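Local coordinates for acyl-coenzyme A oxidase 3 (Yarrowia lipolytica, PDB 5YS9), which catalyses the FAD-dependent oxidation of acyl-CoA thioesters to (2E)-enoyl-CoA in peroxisomal fatty acid beta-oxidation, passing the electrons to oxygen to give hydrogen peroxide, at residues Val530-Lys534 with Gly535-Pro539; Ala301-Gly304 with Gly305-Met309; Ala497-Gly501 with Arg502-Asp506. One frame throughout, in Å; residues are numbered along the deposited sequence.

Contact 1. Residues Val530-Lys534 with Gly535-Pro539; sequences VELTK and GGLSP
A Schellman motif ends helix 507-534, joining Leu532 and Thr533 of its last turn to Gly536 and Leu537 of the loop that follows. Its signature is a pair of backbone bonds running back into the helix. Leu537 N reaches Leu532 O at 3.0 Å and lies in the plane of that carbonyl, whereas Gly536 N is 2.8 Å from Thr533 O, approaching well out of the carbonyl plane. Before them, Gly535 N closes a last helical bond on Glu531 O at 2.9 Å. Gly536 reverses the chain at the helix end with a positive phi of 103°, which glycine adopts readily.

The turn also brings two leucines together. Leu532 and Leu537 lie side by side and point the same way, the usual apolar partnership of this motif, with Leu532 CD2 3.8 Å from Leu537 CD1; both also touch Glu545 of helix 539-545. Thr533 OG1 sits between the backbone N and the carbonyl carbon (chi1 63°), which turns it to bond Phe529 O within its own helix and sets CG2 beside the backbone N, near Leu537 O. Ser538 then N-caps helix 539-545, so one short loop both closes a helix and starts the next. Beside the glycine turn, the CA-H of Thr533 points at Leu537 O, with Thr533 CA 3.4 Å from that oxygen.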
ATOM      1  N   VAL A 530       0.228  29.455 -22.582  1.00 47.69           N
ATOM      2  CA  VAL A 530       0.321  30.588 -23.494  1.00 51.23           C
ATOM      3  C   VAL A 530       0.102  31.945 -22.762  1.00 50.73           C
ATOM      4  O   VAL A 530       0.858  32.878 -23.010  1.00 50.66           O
ATOM      5  CB  VAL A 530      -0.599  30.411 -24.747  1.00 50.97           C
ATOM      6  CG1 VAL A 530      -0.598  31.645 -25.636  1.00 46.88           C
ATOM      7  CG2 VAL A 530      -0.159  29.214 -25.581  1.00 53.69           C
ATOM      8  N   GLU A 531      -0.890  32.065 -21.876  1.00 49.76           N
ATOM      9  CA  GLU A 531      -1.054  33.311 -21.111  1.00 55.28           C
ATOM     10  C   GLU A 531       0.200  33.565 -20.258  1.00 58.40           C
ATOM     11  O   GLU A 531       0.636  34.717 -20.105  1.00 58.19           O
ATOM     12  CB  GLU A 531      -2.279  33.294 -20.180  1.00 54.91           C
ATOM     13  CG  GLU A 531      -3.660  33.356 -20.831  1.00 64.05           C
ATOM     14  CD  GLU A 531      -4.790  33.003 -19.827  1.00 74.92           C
ATOM     15  OE1 GLU A 531      -5.718  32.223 -20.179  1.00 73.75           O
ATOM     16  OE2 GLU A 531      -4.730  33.487 -18.657  1.00 73.84           O
ATOM     17  N   LEU A 532       0.769  32.495 -19.701  1.00 57.35           N
ATOM     18  CA  LEU A 532       1.852  32.639 -18.734  1.00 59.95           C
ATOM     19  C   LEU A 532       3.189  32.966 -19.387  1.00 54.09           C
ATOM     20  O   LEU A 532       3.989  33.701 -18.790  1.00 51.06           O
ATOM     21  CB  LEU A 532       1.963  31.400 -17.835  1.00 63.24           C
ATOM     22  CG  LEU A 532       0.926  31.292 -16.706  1.00 60.07           C
ATOM     23  CD1 LEU A 532       0.984  29.878 -16.162  1.00 58.29           C
ATOM     24  CD2 LEU A 532       1.136  32.303 -15.583  1.00 56.47           C
ATOM     25  N   THR A 533       3.468  32.383 -20.544  1.00 52.63           N
ATOM     26  CA  THR A 533       4.637  32.767 -21.329  1.00 58.91           C
ATOM     27  C   THR A 533       4.579  34.180 -21.929  1.00 61.07           C
ATOM     28  O   THR A 533       5.564  34.902 -21.919  1.00 57.98           O
ATOM     29  CB  THR A 533       4.984  31.725 -22.408  1.00 60.52           C
ATOM     30  OG1 THR A 533       3.916  31.614 -23.347  1.00 57.75           O
ATOM     31  CG2 THR A 533       5.220  30.387 -21.778  1.00 61.33           C
ATOM     32  N   LYS A 534       3.415  34.557 -22.441  1.00 64.67           N
ATOM     33  CA  LYS A 534       3.189  35.886 -22.995  1.00 64.71           C
ATOM     34  C   LYS A 534       3.366  36.876 -21.878  1.00 61.93           C
ATOM     35  O   LYS A 534       3.858  37.975 -22.070  1.00 52.82           O
ATOM     36  CB  LYS A 534       1.791  36.013 -23.578  1.00 68.74           C
ATOM     37  CG  LYS A 534       1.705  35.670 -25.053  1.00 78.29           C
ATOM     38  CD  LYS A 534       0.277  35.779 -25.552  1.00 80.42           C
ATOM     39  CE  LYS A 534       0.126  35.154 -26.923  1.00 82.07           C
ATOM     40  NZ  LYS A 534      -1.303  34.908 -27.253  1.00 78.64           N
ATOM     41  N   GLY A 535       2.948  36.439 -20.704  1.00 60.64           N
ATOM     42  CA  GLY A 535       3.035  37.175 -19.465  1.00 59.24           C
ATOM     43  C   GLY A 535       4.472  37.282 -19.023  1.00 58.21           C
ATOM     44  O   GLY A 535       4.763  37.921 -18.034  1.00 56.49           O
ATOM     45  N   GLY A 536       5.360  36.610 -19.740  1.00 58.09           N
ATOM     46  CA  GLY A 536       6.784  36.701 -19.507  1.00 59.94           C
ATOM     47  C   GLY A 536       7.517  35.588 -18.793  1.00 65.48           C
ATOM     48  O   GLY A 536       8.731  35.661 -18.664  1.00 63.96           O
ATOM     49  N   LEU A 537       6.815  34.550 -18.362  1.00 61.82           N
ATOM     50  CA  LEU A 537       7.482  33.371 -17.830  1.00 64.29           C
ATOM     51  C   LEU A 537       8.201  32.617 -18.932  1.00 61.57           C
ATOM     52  O   LEU A 537       7.774  32.629 -20.069  1.00 68.49           O
ATOM     53  CB  LEU A 537       6.488  32.438 -17.158  1.00 67.75           C
ATOM     54  CG  LEU A 537       5.879  32.901 -15.842  1.00 72.27           C
ATOM     55  CD1 LEU A 537       4.860  31.888 -15.363  1.00 69.78           C
ATOM     56  CD2 LEU A 537       6.959  33.105 -14.799  1.00 72.63           C
ATOM     57  N   SER A 538       9.289  31.954 -18.577  1.00 52.35           N
ATOM     58  CA  SER A 538      10.037  31.108 -19.487  1.00 49.96           C
ATOM     59  C   SER A 538       9.246  29.845 -19.696  1.00 49.50           C
ATOM     60  O   SER A 538       8.288  29.623 -19.002  1.00 52.08           O
ATOM     61  CB  SER A 538      11.377  30.759 -18.873  1.00 53.16           C
ATOM     62  OG  SER A 538      11.210  29.965 -17.724  1.00 48.22           O
ATOM     63  N   PRO A 539       9.581  29.026 -20.677  1.00 52.68           N
ATOM     64  CA  PRO A 539       8.788  27.792 -20.802  1.00 56.19           C
ATOM     65  C   PRO A 539       8.828  26.931 -19.526  1.00 56.03           C
ATOM     66  O   PRO A 539       7.783  26.496 -19.021  1.00 52.49           O
ATOM     67  CB  PRO A 539       9.423  27.097 -22.017  1.00 55.15           C
ATOM     68  CG  PRO A 539       9.807  28.269 -22.861  1.00 52.40           C
ATOM     69  CD  PRO A 539      10.414  29.235 -21.871  1.00 50.22           C
TER

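Contact 2. Residues Ala301-Gly304 with Gly305-Met309; sequences ALIG and GRVTM
Thr308 doubles its hold on Gly304 within helix 300-330: its backbone N and its hydroxyl OG1 each donate to Gly304 O, both at 3.1 Å. The two donors come from opposite faces of the carbonyl plane, so the oxygen is gripped from both sides. The hydroxyl gets there because OG1 lies beside the backbone N, anti to the carbonyl carbon (chi1 -71°), which folds it back over the preceding turn. A threonine hydroxyl thus doubles an i to i+4 helical bond, here in a long helix of the C-alpha1 region.

One residue earlier, Val307 N meets Ile303 O at 2.8 Å. The same pair packs through side chains that cross obliquely, the branch methyls Ile303 CG2 and Val307 CG2 being 3.7 Å apart. Val307 CG2 also comes within 3.2 Å of Ile303 O, beyond the oxygen and to one side of it. Gly305 N bonds Ala301 O at 2.8 Å, while the link from Arg306 N to Leu302 O is weak at 3.4 Å. The Arg306 chain is extended from CG to NE, and its CB, CG and CD pass alongside Leu302 O on the way out; the side chain is about 11 Å from a bound FAD.

Different faces of this segment meet different helices. Ile303 and Val307 form a buried apolar strip against helix 349-385, where Ile303 touches Tyr376 and Val307 touches Ser372 and Gln373. Leu302 and Arg306 instead face helix 391-428, both resting on Phe405, with Arg306 also reaching Ser408 and Ala409. Helix 300-330 thereby joins both long helices.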
ATOM      1  N   ALA A 301      13.542  -0.373 -27.819  1.00 79.06           N
ATOM      2  CA  ALA A 301      13.858  -0.843 -26.489  1.00 73.06           C
ATOM      3  C   ALA A 301      13.149  -0.028 -25.432  1.00 71.61           C
ATOM      4  O   ALA A 301      12.684  -0.572 -24.445  1.00 64.60           O
ATOM      5  CB  ALA A 301      15.352  -0.768 -26.267  1.00 74.16           C
ATOM      6  N   LEU A 302      13.093   1.280 -25.620  1.00 65.29           N
ATOM      7  CA  LEU A 302      12.417   2.139 -24.659  1.00 69.66           C
ATOM      8  C   LEU A 302      10.929   1.894 -24.561  1.00 62.50           C
ATOM      9  O   LEU A 302      10.376   1.866 -23.480  1.00 66.37           O
ATOM     10  CB  LEU A 302      12.667   3.596 -24.979  1.00 76.48           C
ATOM     11  CG  LEU A 302      13.977   4.097 -24.405  1.00 88.45           C
ATOM     12  CD1 LEU A 302      14.476   5.243 -25.252  1.00102.35           C
ATOM     13  CD2 LEU A 302      13.782   4.530 -22.965  1.00 84.72           C
ATOM     14  N   ILE A 303      10.284   1.711 -25.698  1.00 54.86           N
ATOM     15  CA  ILE A 303       8.885   1.358 -25.706  1.00 52.53           C
ATOM     16  C   ILE A 303       8.737  -0.048 -25.168  1.00 51.11           C
ATOM     17  O   ILE A 303       7.829  -0.333 -24.411  1.00 47.83           O
ATOM     18  CB  ILE A 303       8.280   1.479 -27.107  1.00 58.60           C
ATOM     19  CG1 ILE A 303       8.149   2.944 -27.488  1.00 70.79           C
ATOM     20  CG2 ILE A 303       6.912   0.841 -27.171  1.00 59.10           C
ATOM     21  CD1 ILE A 303       7.949   3.186 -28.968  1.00 71.80           C
ATOM     22  N   GLY A 304       9.655  -0.914 -25.565  1.00 43.67           N
ATOM     23  CA  GLY A 304       9.613  -2.307 -25.194  1.00 44.51           C
ATOM     24  C   GLY A 304       9.716  -2.500 -23.703  1.00 44.31           C
ATOM     25  O   GLY A 304       9.072  -3.357 -23.154  1.00 47.56           O
ATOM     26  N   GLY A 305      10.546  -1.704 -23.055  1.00 42.34           N
ATOM     27  CA  GLY A 305      10.704  -1.758 -21.623  1.00 43.04           C
ATOM     28  C   GLY A 305       9.443  -1.348 -20.917  1.00 44.75           C
ATOM     29  O   GLY A 305       9.059  -1.943 -19.933  1.00 56.05           O
ATOM     30  N   ARG A 306       8.797  -0.318 -21.425  1.00 40.18           N
ATOM     31  CA  ARG A 306       7.521   0.093 -20.858  1.00 39.69           C
ATOM     32  C   ARG A 306       6.348  -0.864 -21.133  1.00 38.25           C
ATOM     33  O   ARG A 306       5.509  -1.067 -20.260  1.00 36.71           O
ATOM     34  CB  ARG A 306       7.193   1.508 -21.309  1.00 37.13           C
ATOM     35  CG  ARG A 306       8.119   2.464 -20.627  1.00 39.53           C
ATOM     36  CD  ARG A 306       7.961   3.861 -21.127  1.00 42.48           C
ATOM     37  NE  ARG A 306       8.925   4.791 -20.559  1.00 40.45           N
ATOM     38  CZ  ARG A 306       9.063   6.034 -20.992  1.00 45.92           C
ATOM     39  NH1 ARG A 306       8.293   6.478 -21.983  1.00 53.56           N
ATOM     40  NH2 ARG A 306       9.974   6.846 -20.457  1.00 46.50           N
ATOM     41  N   VAL A 307       6.290  -1.445 -22.327  1.00 38.04           N
ATOM     42  CA  VAL A 307       5.218  -2.382 -22.673  1.00 37.70           C
ATOM     43  C   VAL A 307       5.321  -3.617 -21.775  1.00 40.42           C
ATOM     44  O   VAL A 307       4.283  -4.148 -21.332  1.00 40.77           O
ATOM     45  CB  VAL A 307       5.256  -2.805 -24.168  1.00 38.34           C
ATOM     46  CG1 VAL A 307       4.235  -3.898 -24.461  1.00 41.39           C
ATOM     47  CG2 VAL A 307       5.018  -1.612 -25.099  1.00 38.09           C
ATOM     48  N   THR A 308       6.562  -4.068 -21.534  1.00 39.73           N
ATOM     49  CA  THR A 308       6.856  -5.168 -20.610  1.00 41.69           C
ATOM     50  C   THR A 308       6.296  -4.925 -19.195  1.00 40.59           C
ATOM     51  O   THR A 308       5.716  -5.825 -18.592  1.00 37.43           O
ATOM     52  CB  THR A 308       8.374  -5.486 -20.558  1.00 44.40           C
ATOM     53  OG1 THR A 308       8.753  -6.096 -21.790  1.00 45.10           O
ATOM     54  CG2 THR A 308       8.736  -6.493 -19.431  1.00 47.96           C
ATOM     55  N   MET A 309       6.422  -3.704 -18.708  1.00 39.24           N
ATOM     56  CA  MET A 309       5.963  -3.359 -17.367  1.00 42.22           C
ATOM     57  C   MET A 309       4.442  -3.229 -17.255  1.00 42.78           C
ATOM     58  O   MET A 309       3.815  -3.476 -16.170  1.00 40.66           O
ATOM     59  CB  MET A 309       6.619  -2.073 -16.934  1.00 41.43           C
ATOM     60  CG  MET A 309       8.121  -2.164 -16.993  1.00 45.25           C
ATOM     61  SD  MET A 309       8.862  -0.916 -15.964  1.00 54.44           S
ATOM     62  CE  MET A 309       8.635  -1.685 -14.388  1.00 52.61           C
TER

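Contact 3. Residues Ala497-Gly501 with Arg502-Asp506; sequences ATLSG and RDLKD
Hydrogen bonds from Arg502 back to Thr498 and Leu499 accompany a type I' beta turn from Leu499 to Arg502, in the loop leading to helix 507-534. Arg502 N closes the turn on Leu499 O at 3.0 Å, although the position of that oxygen is less sure. Ser500 and Gly501, the two central residues, both have positive phi, as this turn requires. The Arg502 side chain bends at chi2 (-129°) and chi3 (-96°) and curls back, setting NH2 against Thr498 O, which lies at the edge of the guanidinium, near its plane. The modelled NH2 to Thr498 O distance of 2.4 Å is very short and its exact value doubtful. Thr498 OG1 donates to Ser500 OG at 2.8 Å, linking the residue before the turn to the first of the central pair.

Apolar contact is made by Leu499 and Leu504, whose side chains cross at about a right angle; Leu499 CD1 is 3.7 Å from Leu504 CD2. Leu499 also packs on Val509 and Leu504 on Leu510, both of helix 507-534.

A salt bridge joins Arg502 NH1 to Glu512 of that helix. With NH1 on a carboxylate and NH2 on the Thr498 carbonyl, rotation of the guanidinium is probably limited and the turn tied to the helix that follows.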
ATOM      1  N   ALA A 497     -19.655  18.954 -27.802  1.00 53.04           N
ATOM      2  CA  ALA A 497     -20.192  17.622 -27.435  1.00 51.06           C
ATOM      3  C   ALA A 497     -20.758  17.505 -26.003  1.00 49.50           C
ATOM      4  O   ALA A 497     -20.168  18.017 -25.027  1.00 50.54           O
ATOM      5  CB  ALA A 497     -19.141  16.540 -27.676  1.00 45.54           C
ATOM      6  N   THR A 498     -21.904  16.854 -25.903  1.00 47.18           N
ATOM      7  CA  THR A 498     -22.573  16.582 -24.642  1.00 53.69           C
ATOM      8  C   THR A 498     -23.263  15.250 -24.788  1.00 47.79           C
ATOM      9  O   THR A 498     -23.299  14.690 -25.867  1.00 47.75           O
ATOM     10  CB  THR A 498     -23.607  17.648 -24.248  1.00 54.98           C
ATOM     11  OG1 THR A 498     -24.451  17.936 -25.360  1.00 55.22           O
ATOM     12  CG2 THR A 498     -22.926  18.909 -23.803  1.00 54.63           C
ATOM     13  N   LEU A 499     -23.758  14.711 -23.688  1.00 51.03           N
ATOM     14  CA  LEU A 499     -24.447  13.442 -23.746  1.00 48.69           C
ATOM     15  C   LEU A 499     -25.690  13.521 -24.614  1.00 45.39           C
ATOM     16  O   LEU A 499     -25.911  12.662 -25.439  1.00 45.42           O
ATOM     17  CB  LEU A 499     -24.825  13.001 -22.343  1.00 47.75           C
ATOM     18  CG  LEU A 499     -25.374  11.591 -22.200  1.00 52.62           C
ATOM     19  CD1 LEU A 499     -24.394  10.583 -22.754  1.00 46.77           C
ATOM     20  CD2 LEU A 499     -25.699  11.298 -20.752  1.00 53.88           C
ATOM     21  N   SER A 500     -26.478  14.572 -24.452  1.00 50.83           N
ATOM     22  CA  SER A 500     -27.613  14.829 -25.329  1.00 51.13           C
ATOM     23  C   SER A 500     -28.589  13.667 -25.422  1.00 54.48           C
ATOM     24  O   SER A 500     -29.098  13.363 -26.493  1.00 47.62           O
ATOM     25  CB  SER A 500     -27.133  15.205 -26.725  1.00 55.52           C
ATOM     26  OG  SER A 500     -26.046  16.096 -26.657  1.00 58.93           O
ATOM     27  N   GLY A 501     -28.837  13.012 -24.297  1.00 57.28           N
ATOM     28  CA  GLY A 501     -29.816  11.947 -24.233  1.00 51.68           C
ATOM     29  C   GLY A 501     -29.372  10.670 -24.892  1.00 53.65           C
ATOM     30  O   GLY A 501     -30.167   9.784 -25.117  1.00 58.69           O
ATOM     31  N   ARG A 502     -28.090  10.577 -25.196  1.00 53.19           N
ATOM     32  CA  ARG A 502     -27.533   9.395 -25.809  1.00 52.00           C
ATOM     33  C   ARG A 502     -27.427   8.264 -24.808  1.00 49.25           C
ATOM     34  O   ARG A 502     -27.557   8.457 -23.611  1.00 46.86           O
ATOM     35  CB  ARG A 502     -26.162   9.679 -26.406  1.00 56.53           C
ATOM     36  CG  ARG A 502     -26.064  10.969 -27.185  1.00 53.97           C
ATOM     37  CD  ARG A 502     -25.472  10.736 -28.556  1.00 53.95           C
ATOM     38  NE  ARG A 502     -24.033  10.980 -28.628  1.00 52.85           N
ATOM     39  CZ  ARG A 502     -23.378  11.930 -27.974  1.00 53.00           C
ATOM     40  NH1 ARG A 502     -22.078  12.048 -28.133  1.00 51.35           N
ATOM     41  NH2 ARG A 502     -24.006  12.760 -27.167  1.00 53.26           N
ATOM     42  N   ASP A 503     -27.234   7.069 -25.326  1.00 45.32           N
ATOM     43  CA  ASP A 503     -27.071   5.884 -24.504  1.00 47.69           C
ATOM     44  C   ASP A 503     -25.692   5.750 -23.859  1.00 51.75           C
ATOM     45  O   ASP A 503     -24.676   5.711 -24.527  1.00 47.24           O
ATOM     46  CB  ASP A 503     -27.341   4.649 -25.354  1.00 46.26           C
ATOM     47  CG  ASP A 503     -27.562   3.415 -24.533  1.00 46.92           C
ATOM     48  OD1 ASP A 503     -27.824   3.532 -23.335  1.00 43.88           O
ATOM     49  OD2 ASP A 503     -27.478   2.319 -25.090  1.00 50.23           O
ATOM     50  N   LEU A 504     -25.705   5.626 -22.543  1.00 48.43           N
ATOM     51  CA  LEU A 504     -24.532   5.406 -21.732  1.00 46.70           C
ATOM     52  C   LEU A 504     -24.061   3.954 -21.753  1.00 47.84           C
ATOM     53  O   LEU A 504     -23.028   3.648 -21.161  1.00 51.06           O
ATOM     54  CB  LEU A 504     -24.780   5.887 -20.298  1.00 44.20           C
ATOM     55  CG  LEU A 504     -24.737   7.408 -20.201  1.00 44.95           C
ATOM     56  CD1 LEU A 504     -25.337   7.921 -18.906  1.00 45.70           C
ATOM     57  CD2 LEU A 504     -23.298   7.924 -20.369  1.00 46.56           C
ATOM     58  N   LYS A 505     -24.787   3.072 -22.434  1.00 47.24           N
ATOM     59  CA  LYS A 505     -24.343   1.706 -22.649  1.00 48.93           C
ATOM     60  C   LYS A 505     -23.579   1.560 -23.959  1.00 48.49           C
ATOM     61  O   LYS A 505     -23.007   0.501 -24.238  1.00 50.80           O
ATOM     62  CB  LYS A 505     -25.532   0.746 -22.603  1.00 55.98           C
ATOM     63  CG  LYS A 505     -26.253   0.686 -21.254  1.00 61.43           C
ATOM     64  CD  LYS A 505     -27.623  -0.013 -21.333  1.00 67.03           C
ATOM     65  CE  LYS A 505     -28.796   0.948 -21.593  1.00 72.14           C
ATOM     66  NZ  LYS A 505     -29.915   0.725 -20.625  1.00 78.89           N
ATOM     67  N   ASP A 506     -23.529   2.621 -24.748  1.00 44.41           N
ATOM     68  CA  ASP A 506     -22.890   2.569 -26.056  1.00 43.91           C
ATOM     69  C   ASP A 506     -21.398   2.890 -25.887  1.00 41.92           C
ATOM     70  O   ASP A 506     -21.035   4.014 -25.554  1.00 41.15           O
ATOM     71  CB  ASP A 506     -23.565   3.608 -26.965  1.00 46.72           C
ATOM     72  CG  ASP A 506     -23.045   3.619 -28.409  1.00 46.21           C
ATOM     73  OD1 ASP A 506     -21.959   3.069 -28.750  1.00 42.52           O
ATOM     74  OD2 ASP A 506     -23.770   4.232 -29.228  1.00 55.28           O
TER

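Along the chain the order is contact 2, contact 3, contact 1. Contacts 3 and 1 lie near the two ends of helix 507-534: the loop at 497-506 leads into it, and the Schellman turn at 530-539 leaves it for helix 539-545. Their centres are 38 Å apart. Contact 2 belongs to helix 300-330, in the C-alpha1 region; its centre is 35 Å from that of contact 1 and 36 Å from that of contact 3. It lies 11 Å from the centre of the chain, against 37 Å for contact 1 and 34 Å for contact 3. No two touch. Together they contrast helical packing close to the centre of the chain with peripheral turns that bound a later helix.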